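Local atomic coordinates of lipoprotein, putative (PDB entry 4O4A), a protein that is of unknown function, although as a putative lipoprotein of Bacillus anthracis it may take part in lipid binding. Residues B[32-37]-B[124-129]; B[87-92]-B[97-102]. One frame throughout, in Å; residues are numbered along the deposited sequence.

Contact 1 (B[32-37]-B[124-129]); sequences YLIPEE and LEVTRT
Ile34 and Val126 meet methyl to methyl, a simple case of two beta sheets touching through side chains while their backbones stay well apart. The apolar part of the contact is sparse. CG2 of Ile34 lies 4.4 Å from CG1 of Val126, whereas the CA atoms of the two residues are separated by 8.6 Å. Both side chains leave their strands toward the other segment, and both also rest on Leu42 of strand 40-45, so the pair belongs to a wider buried apolar layer. Two residues earlier on each strand, the Tyr32 ring only approaches Leu124, its CZ 4.5 Å from CD2 of the leucine.

The polar part lies past the strand ends and is made by one side chain against backbone. CG of Arg128 stands beside its own backbone N (chi1 -53°), and the first two torsions together carry CD to 3.6 Å from O of Glu36. The bend at chi3 (42°) then lays the guanidinium group over the backbone, one face covering O of Glu36 and CA of Glu37. NH1 comes within 3.2 Å of O of Glu37, yet the angle is too poor for a hydrogen bond. The arginine thus meets the backbone carbonyls of Glu36 and Glu37, while the CB atoms of both glutamates point away from 124-129. Outside the two segments, NH2 of Arg128 pairs with a bound sulfate, probably from the crystallisation liquor.

Strand 30-35 belongs to the mixed sheet that also holds strand 86-90, and strand 117-126 to the sheet that holds strand 40-45. Joining one sheet to the other through side chains, the contact is typical of face-to-face packing between two beta sheets, with an exposed polar fringe.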
ATOM      1  N   TYR B  32     -12.342 -24.022  22.212  1.00 36.87           N
ATOM      2  CA  TYR B  32     -12.147 -22.628  21.856  1.00 36.81           C
ATOM      3  C   TYR B  32     -13.441 -22.078  21.301  1.00 36.07           C
ATOM      4  O   TYR B  32     -13.990 -22.632  20.364  1.00 34.38           O
ATOM      5  CB  TYR B  32     -11.040 -22.486  20.812  1.00 34.54           C
ATOM      6  CG  TYR B  32      -9.688 -22.919  21.305  1.00 34.80           C
ATOM      7  CD1 TYR B  32      -8.836 -22.019  21.928  1.00 38.15           C
ATOM      8  CD2 TYR B  32      -9.260 -24.236  21.168  1.00 34.63           C
ATOM      9  CE1 TYR B  32      -7.584 -22.420  22.380  1.00 38.67           C
ATOM     10  CE2 TYR B  32      -8.020 -24.653  21.626  1.00 35.30           C
ATOM     11  CZ  TYR B  32      -7.185 -23.741  22.227  1.00 37.26           C
ATOM     12  OH  TYR B  32      -5.955 -24.145  22.671  1.00 37.78           O
ATOM     13  N   LEU B  33     -13.919 -20.986  21.888  1.00 36.26           N
ATOM     14  CA  LEU B  33     -15.135 -20.337  21.430  1.00 36.98           C
ATOM     15  C   LEU B  33     -14.768 -19.033  20.753  1.00 39.02           C
ATOM     16  O   LEU B  33     -14.242 -18.122  21.390  1.00 43.02           O
ATOM     17  CB  LEU B  33     -16.055 -20.065  22.602  1.00 38.26           C
ATOM     18  CG  LEU B  33     -16.381 -21.299  23.433  1.00 38.56           C
ATOM     19  CD1 LEU B  33     -17.300 -20.931  24.582  1.00 40.17           C
ATOM     20  CD2 LEU B  33     -17.016 -22.384  22.580  1.00 38.72           C
ATOM     21  N   ILE B  34     -15.018 -18.960  19.454  1.00 40.46           N
ATOM     22  CA  ILE B  34     -14.712 -17.784  18.675  1.00 43.47           C
ATOM     23  C   ILE B  34     -15.996 -17.036  18.286  1.00 45.50           C
ATOM     24  O   ILE B  34     -16.971 -17.643  17.857  1.00 48.92           O
ATOM     25  CB  ILE B  34     -14.001 -18.154  17.341  1.00 43.12           C
ATOM     26  CG1 ILE B  34     -12.643 -18.811  17.564  1.00 42.36           C
ATOM     27  CG2 ILE B  34     -13.770 -16.911  16.506  1.00 47.64           C
ATOM     28  CD1 ILE B  34     -12.699 -20.263  17.932  1.00 46.11           C
ATOM     29  N   PRO B  35     -16.003 -15.710  18.420  1.00 45.97           N
ATOM     30  CA  PRO B  35     -17.183 -14.994  17.938  1.00 49.00           C
ATOM     31  C   PRO B  35     -17.372 -15.273  16.450  1.00 47.98           C
ATOM     32  O   PRO B  35     -16.424 -15.162  15.681  1.00 46.92           O
ATOM     33  CB  PRO B  35     -16.824 -13.535  18.192  1.00 49.08           C
ATOM     34  CG  PRO B  35     -15.947 -13.590  19.391  1.00 48.63           C
ATOM     35  CD  PRO B  35     -15.122 -14.841  19.212  1.00 47.44           C
ATOM     36  N   GLU B  36     -18.586 -15.626  16.052  1.00 50.78           N
ATOM     37  CA  GLU B  36     -18.866 -16.008  14.658  1.00 55.95           C
ATOM     38  C   GLU B  36     -18.433 -15.018  13.588  1.00 57.12           C
ATOM     39  O   GLU B  36     -18.059 -15.419  12.487  1.00 53.02           O
ATOM     40  CB  GLU B  36     -20.352 -16.286  14.476  1.00 59.15           C
ATOM     41  CG  GLU B  36     -21.242 -15.075  14.649  1.00 62.35           C
ATOM     42  CD  GLU B  36     -22.704 -15.410  14.488  1.00 69.87           C
ATOM     43  OE1 GLU B  36     -23.024 -16.604  14.274  1.00 68.22           O
ATOM     44  OE2 GLU B  36     -23.535 -14.477  14.587  1.00 79.39           O
ATOM     45  N   GLU B  37     -18.495 -13.733  13.903  1.00 59.77           N
ATOM     46  CA  GLU B  37     -18.131 -12.714  12.933  1.00 66.27           C
ATOM     47  C   GLU B  37     -16.626 -12.477  12.826  1.00 59.38           C
ATOM     48  O   GLU B  37     -16.171 -11.838  11.876  1.00 60.13           O
ATOM     49  CB  GLU B  37     -18.891 -11.391  13.204  1.00 75.86           C
ATOM     50  CG  GLU B  37     -18.768 -10.801  14.621  1.00 84.40           C
ATOM     51  CD  GLU B  37     -19.669 -11.474  15.671  1.00 92.36           C
ATOM     52  OE1 GLU B  37     -19.157 -11.847  16.755  1.00 94.35           O
ATOM     53  OE2 GLU B  37     -20.884 -11.637  15.416  1.00 96.00           O
ATOM     54  N   LEU B 124      -3.050 -18.513  17.421  1.00 40.00           N
ATOM     55  CA  LEU B 124      -3.842 -19.285  16.501  1.00 40.83           C
ATOM     56  C   LEU B 124      -4.429 -18.332  15.505  1.00 38.42           C
ATOM     57  O   LEU B 124      -4.369 -17.128  15.667  1.00 34.13           O
ATOM     58  CB  LEU B 124      -4.992 -20.002  17.186  1.00 41.79           C
ATOM     59  CG  LEU B 124      -4.662 -21.062  18.219  1.00 47.39           C
ATOM     60  CD1 LEU B 124      -4.567 -20.376  19.563  1.00 51.95           C
ATOM     61  CD2 LEU B 124      -5.753 -22.121  18.268  1.00 48.85           C
ATOM     62  N   GLU B 125      -5.040 -18.894  14.484  1.00 35.70           N
ATOM     63  CA  GLU B 125      -5.629 -18.109  13.450  1.00 35.77           C
ATOM     64  C   GLU B 125      -6.851 -18.844  12.978  1.00 35.84           C
ATOM     65  O   GLU B 125      -6.845 -20.075  12.856  1.00 37.60           O
ATOM     66  CB  GLU B 125      -4.615 -17.942  12.335  1.00 36.18           C
ATOM     67  CG  GLU B 125      -5.050 -17.034  11.219  1.00 39.19           C
ATOM     68  CD  GLU B 125      -4.006 -16.897  10.130  1.00 43.20           C
ATOM     69  OE1 GLU B 125      -2.829 -17.250  10.350  1.00 44.34           O
ATOM     70  OE2 GLU B 125      -4.376 -16.431   9.032  1.00 47.50           O
ATOM     71  N   VAL B 126      -7.905 -18.098  12.695  1.00 35.98           N
ATOM     72  CA  VAL B 126      -9.142 -18.702  12.237  1.00 35.49           C
ATOM     73  C   VAL B 126      -9.559 -18.070  10.937  1.00 39.21           C
ATOM     74  O   VAL B 126      -9.223 -16.902  10.656  1.00 39.98           O
ATOM     75  CB  VAL B 126     -10.267 -18.511  13.272  1.00 33.80           C
ATOM     76  CG1 VAL B 126     -10.572 -17.031  13.495  1.00 34.84           C
ATOM     77  CG2 VAL B 126     -11.526 -19.235  12.852  1.00 32.88           C
ATOM     78  N   THR B 127     -10.309 -18.838  10.152  1.00 42.43           N
ATOM     79  CA  THR B 127     -10.872 -18.353   8.896  1.00 46.92           C
ATOM     80  C   THR B 127     -12.290 -18.885   8.733  1.00 54.67           C
ATOM     81  O   THR B 127     -12.664 -19.921   9.319  1.00 55.44           O
ATOM     82  CB  THR B 127     -10.045 -18.803   7.674  1.00 45.13           C
ATOM     83  OG1 THR B 127     -10.594 -18.261   6.478  1.00 44.54           O
ATOM     84  CG2 THR B 127     -10.025 -20.312   7.552  1.00 46.10           C
ATOM     85  N   ARG B 128     -13.084 -18.145   7.964  1.00 62.03           N
ATOM     86  CA  ARG B 128     -14.443 -18.553   7.606  1.00 61.35           C
ATOM     87  C   ARG B 128     -14.446 -18.743   6.094  1.00 63.98           C
ATOM     88  O   ARG B 128     -15.092 -19.636   5.556  1.00 70.81           O
ATOM     89  CB  ARG B 128     -15.414 -17.461   7.968  1.00 67.15           C
ATOM     90  CG  ARG B 128     -15.298 -17.011   9.417  1.00 69.58           C
ATOM     91  CD  ARG B 128     -15.855 -15.604   9.637  1.00 74.39           C
ATOM     92  NE  ARG B 128     -17.104 -15.341   8.929  1.00 78.76           N
ATOM     93  CZ  ARG B 128     -17.527 -14.109   8.663  1.00 78.85           C
ATOM     94  NH1 ARG B 128     -16.781 -13.065   8.997  1.00 79.98           N
ATOM     95  NH2 ARG B 128     -18.668 -13.916   8.027  1.00 82.21           N
ATOM     96  N   THR B 129     -13.685 -17.874   5.442  1.00 60.63           N
ATOM     97  CA  THR B 129     -13.485 -17.813   4.019  1.00 60.25           C
ATOM     98  C   THR B 129     -12.771 -18.975   3.365  1.00 54.46           C
ATOM     99  O   THR B 129     -13.208 -19.464   2.334  1.00 55.70           O
ATOM    100  CB  THR B 129     -12.585 -16.576   3.750  1.00 63.14           C
ATOM    101  OG1 THR B 129     -13.317 -15.379   4.051  1.00 71.02           O
ATOM    102  CG2 THR B 129     -12.067 -16.523   2.299  1.00 66.64           C
TER

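Contact 2 (B[87-92]-B[97-102]); sequences YYTVNK and TKIDSS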
ATOM      1  N   TYR B  87     -13.363 -26.691  18.368  1.00 34.37           N
ATOM      2  CA  TYR B  87     -13.494 -25.284  18.028  1.00 34.67           C
ATOM      3  C   TYR B  87     -14.930 -24.968  17.635  1.00 34.31           C
ATOM      4  O   TYR B  87     -15.599 -25.752  16.965  1.00 33.84           O
ATOM      5  CB  TYR B  87     -12.534 -24.934  16.888  1.00 35.50           C
ATOM      6  CG  TYR B  87     -11.105 -25.398  17.118  1.00 38.34           C
ATOM      7  CD1 TYR B  87     -10.170 -24.578  17.729  1.00 42.86           C
ATOM      8  CD2 TYR B  87     -10.692 -26.648  16.706  1.00 43.68           C
ATOM      9  CE1 TYR B  87      -8.859 -24.989  17.946  1.00 44.48           C
ATOM     10  CE2 TYR B  87      -9.385 -27.073  16.906  1.00 47.35           C
ATOM     11  CZ  TYR B  87      -8.472 -26.238  17.531  1.00 49.91           C
ATOM     12  OH  TYR B  87      -7.169 -26.661  17.758  1.00 57.34           O
ATOM     13  N   TYR B  88     -15.421 -23.826  18.091  1.00 34.32           N
ATOM     14  CA  TYR B  88     -16.763 -23.416  17.764  1.00 35.55           C
ATOM     15  C   TYR B  88     -16.822 -21.936  17.562  1.00 36.59           C
ATOM     16  O   TYR B  88     -15.987 -21.201  18.092  1.00 36.96           O
ATOM     17  CB  TYR B  88     -17.704 -23.706  18.914  1.00 34.89           C
ATOM     18  CG  TYR B  88     -17.807 -25.137  19.357  1.00 34.69           C
ATOM     19  CD1 TYR B  88     -16.946 -25.647  20.296  1.00 33.53           C
ATOM     20  CD2 TYR B  88     -18.827 -25.957  18.902  1.00 35.33           C
ATOM     21  CE1 TYR B  88     -17.077 -26.941  20.741  1.00 33.60           C
ATOM     22  CE2 TYR B  88     -18.957 -27.252  19.347  1.00 34.75           C
ATOM     23  CZ  TYR B  88     -18.082 -27.732  20.260  1.00 32.94           C
ATOM     24  OH  TYR B  88     -18.207 -29.025  20.690  1.00 34.39           O
ATOM     25  N   THR B  89     -17.812 -21.497  16.793  1.00 39.58           N
ATOM     26  CA  THR B  89     -18.095 -20.077  16.676  1.00 44.79           C
ATOM     27  C   THR B  89     -19.340 -19.875  17.537  1.00 48.48           C
ATOM     28  O   THR B  89     -20.112 -20.815  17.735  1.00 47.99           O
ATOM     29  CB  THR B  89     -18.429 -19.626  15.255  1.00 46.77           C
ATOM     30  OG1 THR B  89     -19.446 -20.484  14.717  1.00 59.93           O
ATOM     31  CG2 THR B  89     -17.227 -19.678  14.378  1.00 45.42           C
ATOM     32  N   VAL B  90     -19.549 -18.667  18.041  1.00 48.30           N
ATOM     33  CA  VAL B  90     -20.716 -18.414  18.862  1.00 53.45           C
ATOM     34  C   VAL B  90     -21.421 -17.119  18.486  1.00 56.25           C
ATOM     35  O   VAL B  90     -20.777 -16.102  18.262  1.00 57.71           O
ATOM     36  CB  VAL B  90     -20.357 -18.325  20.351  1.00 55.73           C
ATOM     37  CG1 VAL B  90     -21.630 -18.238  21.182  1.00 61.59           C
ATOM     38  CG2 VAL B  90     -19.529 -19.510  20.822  1.00 55.06           C
ATOM     39  N   ASN B  91     -22.751 -17.162  18.451  1.00 60.31           N
ATOM     40  CA  ASN B  91     -23.543 -15.978  18.148  1.00 64.35           C
ATOM     41  C   ASN B  91     -23.708 -15.142  19.416  1.00 67.89           C
ATOM     42  O   ASN B  91     -23.199 -15.517  20.472  1.00 65.64           O
ATOM     43  CB  ASN B  91     -24.902 -16.358  17.533  1.00 63.52           C
ATOM     44  CG  ASN B  91     -25.752 -17.203  18.449  1.00 63.53           C
ATOM     45  OD1 ASN B  91     -25.414 -17.421  19.617  1.00 64.70           O
ATOM     46  ND2 ASN B  91     -26.867 -17.701  17.918  1.00 63.48           N
ATOM     47  N   LYS B  92     -24.411 -14.018  19.322  1.00 78.03           N
ATOM     48  CA  LYS B  92     -24.607 -13.162  20.486  1.00 84.61           C
ATOM     49  C   LYS B  92     -25.301 -13.923  21.627  1.00 84.97           C
ATOM     50  O   LYS B  92     -24.943 -13.761  22.792  1.00 80.31           O
ATOM     51  CB  LYS B  92     -25.403 -11.890  20.130  1.00 95.18           C
ATOM     52  CG  LYS B  92     -24.713 -10.823  19.285  1.00 99.88           C
ATOM     53  CD  LYS B  92     -23.800 -11.312  18.165  1.00 99.33           C
ATOM     54  CE  LYS B  92     -23.452 -10.186  17.203  1.00102.55           C
ATOM     55  NZ  LYS B  92     -22.846  -8.988  17.849  1.00101.40           N
ATOM     56  N   THR B  97     -21.564 -23.300  17.184  1.00 46.20           N
ATOM     57  CA  THR B  97     -21.564 -23.941  15.891  1.00 47.20           C
ATOM     58  C   THR B  97     -20.163 -24.468  15.704  1.00 47.52           C
ATOM     59  O   THR B  97     -19.191 -23.709  15.711  1.00 46.50           O
ATOM     60  CB  THR B  97     -21.924 -22.956  14.785  1.00 47.61           C
ATOM     61  OG1 THR B  97     -23.227 -22.412  15.049  1.00 49.60           O
ATOM     62  CG2 THR B  97     -21.916 -23.644  13.451  1.00 47.96           C
ATOM     63  N   LYS B  98     -20.055 -25.777  15.564  1.00 53.51           N
ATOM     64  CA  LYS B  98     -18.760 -26.418  15.404  1.00 55.96           C
ATOM     65  C   LYS B  98     -18.116 -26.028  14.090  1.00 54.11           C
ATOM     66  O   LYS B  98     -18.794 -25.859  13.088  1.00 56.63           O
ATOM     67  CB  LYS B  98     -18.910 -27.938  15.482  1.00 58.12           C
ATOM     68  CG  LYS B  98     -17.589 -28.660  15.559  1.00 64.14           C
ATOM     69  CD  LYS B  98     -17.762 -30.134  15.875  1.00 68.00           C
ATOM     70  CE  LYS B  98     -16.399 -30.788  16.075  1.00 76.38           C
ATOM     71  NZ  LYS B  98     -16.482 -32.136  16.703  1.00 82.49           N
ATOM     72  N   ILE B  99     -16.803 -25.838  14.107  1.00 52.44           N
ATOM     73  CA  ILE B  99     -16.094 -25.502  12.889  1.00 49.08           C
ATOM     74  C   ILE B  99     -15.028 -26.561  12.696  1.00 48.08           C
ATOM     75  O   ILE B  99     -14.523 -27.151  13.656  1.00 43.45           O
ATOM     76  CB  ILE B  99     -15.513 -24.086  12.887  1.00 46.50           C
ATOM     77  CG1 ILE B  99     -14.635 -23.871  14.096  1.00 45.68           C
ATOM     78  CG2 ILE B  99     -16.625 -23.046  12.869  1.00 50.10           C
ATOM     79  CD1 ILE B  99     -13.785 -22.626  14.000  1.00 47.86           C
ATOM     80  N   ASP B 100     -14.713 -26.835  11.447  1.00 49.00           N
ATOM     81  CA  ASP B 100     -13.722 -27.843  11.155  1.00 53.12           C
ATOM     82  C   ASP B 100     -12.310 -27.403  11.559  1.00 49.24           C
ATOM     83  O   ASP B 100     -11.982 -26.237  11.465  1.00 47.71           O
ATOM     84  CB  ASP B 100     -13.715 -28.154   9.657  1.00 57.67           C
ATOM     85  CG  ASP B 100     -15.011 -28.772   9.174  1.00 60.95           C
ATOM     86  OD1 ASP B 100     -15.585 -29.601   9.912  1.00 68.28           O
ATOM     87  OD2 ASP B 100     -15.442 -28.451   8.041  1.00 60.70           O
ATOM     88  N   SER B 101     -11.466 -28.350  11.961  1.00 44.00           N
ATOM     89  CA  SER B 101     -10.070 -28.030  12.280  1.00 40.93           C
ATOM     90  C   SER B 101      -9.335 -27.382  11.098  1.00 39.70           C
ATOM     91  O   SER B 101      -8.378 -26.674  11.284  1.00 36.81           O
ATOM     92  CB  SER B 101      -9.329 -29.276  12.720  1.00 44.55           C
ATOM     93  OG  SER B 101      -9.813 -29.728  13.979  1.00 40.48           O
ATOM     94  N   SER B 102      -9.772 -27.647   9.868  1.00 44.18           N
ATOM     95  CA  SER B 102      -9.151 -27.039   8.689  1.00 44.39           C
ATOM     96  C   SER B 102      -9.353 -25.521   8.678  1.00 43.51           C
ATOM     97  O   SER B 102      -8.768 -24.818   7.847  1.00 48.93           O
ATOM     98  CB  SER B 102      -9.698 -27.677   7.415  1.00 45.69           C
ATOM     99  OG  SER B 102     -11.101 -27.582   7.371  1.00 53.27           O
TER
HETATM  100  O   HOH W   1     -14.158 -28.432  16.187  1.00 40.63           O
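The Tyr88 ring has the carbonyl carbon of Thr97 at its edge, near its plane, while Lys98 approaches obliquely: CD2 of the ring is 3.5 Å from CA of Lys98, and CE2 is 3.9 Å from its CB. The lysine chain then runs on extended, carrying its amino group away. The Tyr87 ring, on the other hand, lies almost parallel to that of Tyr32 in the neighbouring strand, and OG of Ser101 reaches it obliquely.

Tyr88 and Lys98 are a non-hydrogen-bonded antiparallel pair, and Thr89 and Thr97 the adjoining hydrogen-bonded one. Thr89 N donates to Thr97 O at 2.8 Å, and Thr97 N returns a bond of 2.9 Å to Thr89 O. OG1 of Thr89, set between its backbone N and carbonyl carbon (chi1 51°), adds a weak bond to the same Thr97 O. Farther along, Ile99 N donates to Tyr87 O over 3.1 Å. A water then takes over, accepting from Tyr87 N and donating to Ile99 O.

Ile99 packs CG1 3.7 Å from CB of Tyr87 and sets CG2 against CG2 of Thr89. With Asn91 OD1 holding Gln95 N in the turn, this is a beta hairpin whose second strand, 96-98, forms one margin of its sheet.

Overall arrangement
The two contacts share one sheet but show different ways of using it. Contact 1 joins the two sheets through their side chains, is partly buried, and relies on one aliphatic pair, while at its exposed end an arginine lies over backbone. Contact 2 works within the sheet, near the surface, where regular backbone hydrogen bonds join sequence neighbours and a water continues the pairing. Strands 30-35 and 86-90 run side by side, so Ile34, which packs inward in contact 1, also probably hydrogen-bonds to contact 2 through its backbone, N to Tyr88 O and O to Val90 N. The hairpin of contact 2 is nested within the chain loop closed by contact 1.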